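Local structure of phenylacetic acid degradation protein PaaI (Thermus thermophilus HB8, 1WLU) at residues G19-V27 and G75-E86. The protein probably hydrolyses acyl-CoA thioesters as a hot dog fold thioesterase linked to the breakdown of phenylacetic acid. Numbering follows the deposited sequence.
Sequences GEAVVAGEV and GAGARVEARAVE
Val23 and Ala82 form the middle hydrogen-bonded pair where strands 20-26 and 79-86 run antiparallel in the curved sheet of the hot dog fold. Three such pairs, Ala21 with Ala84, Val23 with Ala82 and Gly25 with Val80, each exchange two N-H...O bonds; Ala82 N to Val23 O spans 2.8 Å. Between them, CA-H groups also reach carbonyls, Val22 CA meeting Ala82 O at 3.2 Å.

The side chains of Val23, Val80 and Ala82 rest on Leu46 of helix 40-56, the central helix that the sheet wraps.

On the other face, Ala24 CB packs on Glu81 CG at 3.7 Å. Val22 runs beside Arg83, its CG2 touching the arginine CG, while Glu81 OE1 lies at the edge of the Arg83 guanidinium, in its plane, in a salt bridge with weak hydrogen bonds from NE and NH2. Farther along, Glu26 CD stands over a face of the Arg79 guanidinium, the two planes 80° apart; no N-H points at OE1, which is modelled too close, so the salt bridge is uncertain in detail. CG of Glu26 lies anti to the backbone N (chi1 -175°), which carries the extended chain past Ala78 O. With an alanine in place of Glu26 the carboxylate is gone, and the Arg79 guanidinium would probably lose this negative neighbour and turn more freely.

Beyond the strands, Val27 closes on the type II turn from Gly75 to Ala78: its N donates to Ala78 O, its CB approaches Gly75 O, and its O takes a hydrogen bond from Gly77 N at 2.7 Å.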
# COMPACT_ATOMS: atom_id res chain seq x y z
N GLY A 19 17.07 -11.12 -10.49
CA GLY A 19 16.45 -10.25 -9.50
C GLY A 19 16.31 -8.78 -9.83
O GLY A 19 15.87 -8.00 -8.98
N GLU A 20 16.65 -8.37 -11.05
CA GLU A 20 16.54 -6.96 -11.40
C GLU A 20 16.23 -6.70 -12.87
O GLU A 20 16.49 -7.54 -13.73
CB GLU A 20 17.83 -6.23 -11.00
CG GLU A 20 19.08 -6.65 -11.76
CD GLU A 20 20.33 -6.03 -11.18
OE1 GLU A 20 20.88 -6.58 -10.20
OE2 GLU A 20 20.76 -4.97 -11.69
N ALA A 21 15.67 -5.53 -13.14
CA ALA A 21 15.32 -5.16 -14.51
C ALA A 21 15.06 -3.67 -14.63
O ALA A 21 14.66 -3.02 -13.67
CB ALA A 21 14.08 -5.93 -14.96
N VAL A 22 15.33 -3.14 -15.82
CA VAL A 22 15.07 -1.74 -16.11
C VAL A 22 14.27 -1.71 -17.40
O VAL A 22 14.66 -2.32 -18.40
CB VAL A 22 16.37 -0.92 -16.32
CG1 VAL A 22 16.02 0.51 -16.71
CG2 VAL A 22 17.21 -0.93 -15.05
N VAL A 23 13.13 -1.03 -17.37
CA VAL A 23 12.25 -0.90 -18.52
C VAL A 23 12.11 0.59 -18.80
O VAL A 23 11.97 1.39 -17.87
CB VAL A 23 10.86 -1.51 -18.25
CG1 VAL A 23 9.91 -1.22 -19.40
CG2 VAL A 23 11.00 -3.02 -18.06
N ALA A 24 12.16 0.97 -20.07
CA ALA A 24 12.06 2.37 -20.44
C ALA A 24 10.99 2.63 -21.48
O ALA A 24 10.59 1.73 -22.23
CB ALA A 24 13.41 2.86 -20.97
N GLY A 25 10.53 3.87 -21.52
CA GLY A 25 9.51 4.24 -22.48
C GLY A 25 9.47 5.74 -22.63
O GLY A 25 10.18 6.47 -21.94
N GLU A 26 8.63 6.22 -23.54
CA GLU A 26 8.47 7.64 -23.75
C GLU A 26 6.99 7.93 -23.64
O GLU A 26 6.17 7.15 -24.13
CB GLU A 26 8.98 8.05 -25.14
CG GLU A 26 8.96 9.56 -25.37
CD GLU A 26 9.47 9.96 -26.74
OE1 GLU A 26 10.59 9.54 -27.10
OE2 GLU A 26 8.76 10.70 -27.45
N VAL A 27 6.64 9.03 -22.99
CA VAL A 27 5.24 9.40 -22.86
C VAL A 27 4.76 9.93 -24.20
O VAL A 27 5.23 10.96 -24.68
CB VAL A 27 5.04 10.49 -21.78
CG1 VAL A 27 3.57 10.86 -21.68
CG2 VAL A 27 5.56 9.99 -20.44
N GLY A 75 4.99 15.16 -18.83
CA GLY A 75 4.26 15.56 -20.01
C GLY A 75 4.67 14.75 -21.23
O GLY A 75 5.60 13.95 -21.17
N ALA A 76 3.97 14.97 -22.34
CA ALA A 76 4.28 14.25 -23.57
C ALA A 76 5.73 14.48 -23.95
O ALA A 76 6.25 15.59 -23.83
CB ALA A 76 3.36 14.73 -24.69
N GLY A 77 6.39 13.41 -24.40
CA GLY A 77 7.78 13.51 -24.81
C GLY A 77 8.78 13.12 -23.74
O GLY A 77 9.95 12.87 -24.04
N ALA A 78 8.33 13.04 -22.49
CA ALA A 78 9.23 12.68 -21.41
C ALA A 78 9.73 11.24 -21.54
O ALA A 78 8.97 10.32 -21.83
CB ALA A 78 8.52 12.85 -20.06
N ARG A 79 11.04 11.08 -21.34
CA ARG A 79 11.67 9.77 -21.39
C ARG A 79 11.67 9.29 -19.94
O ARG A 79 12.15 10.00 -19.05
CB ARG A 79 13.12 9.88 -21.89
CG ARG A 79 13.25 10.21 -23.37
CD ARG A 79 12.84 9.03 -24.24
NE ARG A 79 13.18 9.24 -25.64
CZ ARG A 79 13.00 8.34 -26.60
NH1 ARG A 79 12.49 7.15 -26.31
NH2 ARG A 79 13.34 8.62 -27.85
N VAL A 80 11.13 8.11 -19.70
CA VAL A 80 11.04 7.59 -18.34
C VAL A 80 11.54 6.15 -18.24
O VAL A 80 11.44 5.38 -19.20
CB VAL A 80 9.58 7.69 -17.84
CG1 VAL A 80 8.67 6.86 -18.73
CG2 VAL A 80 9.48 7.25 -16.39
N GLU A 81 12.09 5.81 -17.08
CA GLU A 81 12.62 4.48 -16.82
C GLU A 81 12.09 3.95 -15.49
O GLU A 81 11.82 4.72 -14.57
CB GLU A 81 14.15 4.51 -16.71
CG GLU A 81 14.90 4.61 -18.02
CD GLU A 81 16.39 4.79 -17.79
OE1 GLU A 81 16.88 4.38 -16.71
OE2 GLU A 81 17.07 5.34 -18.68
N ALA A 82 11.95 2.63 -15.41
CA ALA A 82 11.52 1.97 -14.18
C ALA A 82 12.63 0.99 -13.83
O ALA A 82 12.92 0.06 -14.60
CB ALA A 82 10.20 1.25 -14.39
N ARG A 83 13.27 1.21 -12.69
CA ARG A 83 14.38 0.39 -12.23
C ARG A 83 13.95 -0.50 -11.07
O ARG A 83 13.72 -0.02 -9.96
CB ARG A 83 15.53 1.29 -11.80
CG ARG A 83 15.92 2.29 -12.88
CD ARG A 83 16.80 3.39 -12.33
NE ARG A 83 17.17 4.35 -13.37
CZ ARG A 83 17.88 5.45 -13.16
NH1 ARG A 83 18.30 5.73 -11.93
NH2 ARG A 83 18.18 6.26 -14.16
N ALA A 84 13.86 -1.80 -11.33
CA ALA A 84 13.43 -2.76 -10.32
C ALA A 84 14.59 -3.50 -9.67
O ALA A 84 15.49 -4.00 -10.35
CB ALA A 84 12.47 -3.78 -10.95
N VAL A 85 14.57 -3.54 -8.34
CA VAL A 85 15.59 -4.23 -7.57
C VAL A 85 14.90 -5.12 -6.55
O VAL A 85 13.81 -4.80 -6.07
CB VAL A 85 16.54 -3.25 -6.83
CG1 VAL A 85 17.24 -2.35 -7.83
CG2 VAL A 85 15.76 -2.43 -5.81
N GLU A 86 15.53 -6.23 -6.22
CA GLU A 86 14.97 -7.19 -5.27
C GLU A 86 15.22 -6.78 -3.82
O GLU A 86 16.35 -6.50 -3.43
CB GLU A 86 15.58 -8.56 -5.54
CG GLU A 86 14.83 -9.72 -4.94
CD GLU A 86 15.38 -11.03 -5.46
OE1 GLU A 86 16.46 -11.45 -4.98
OE2 GLU A 86 14.75 -11.62 -6.35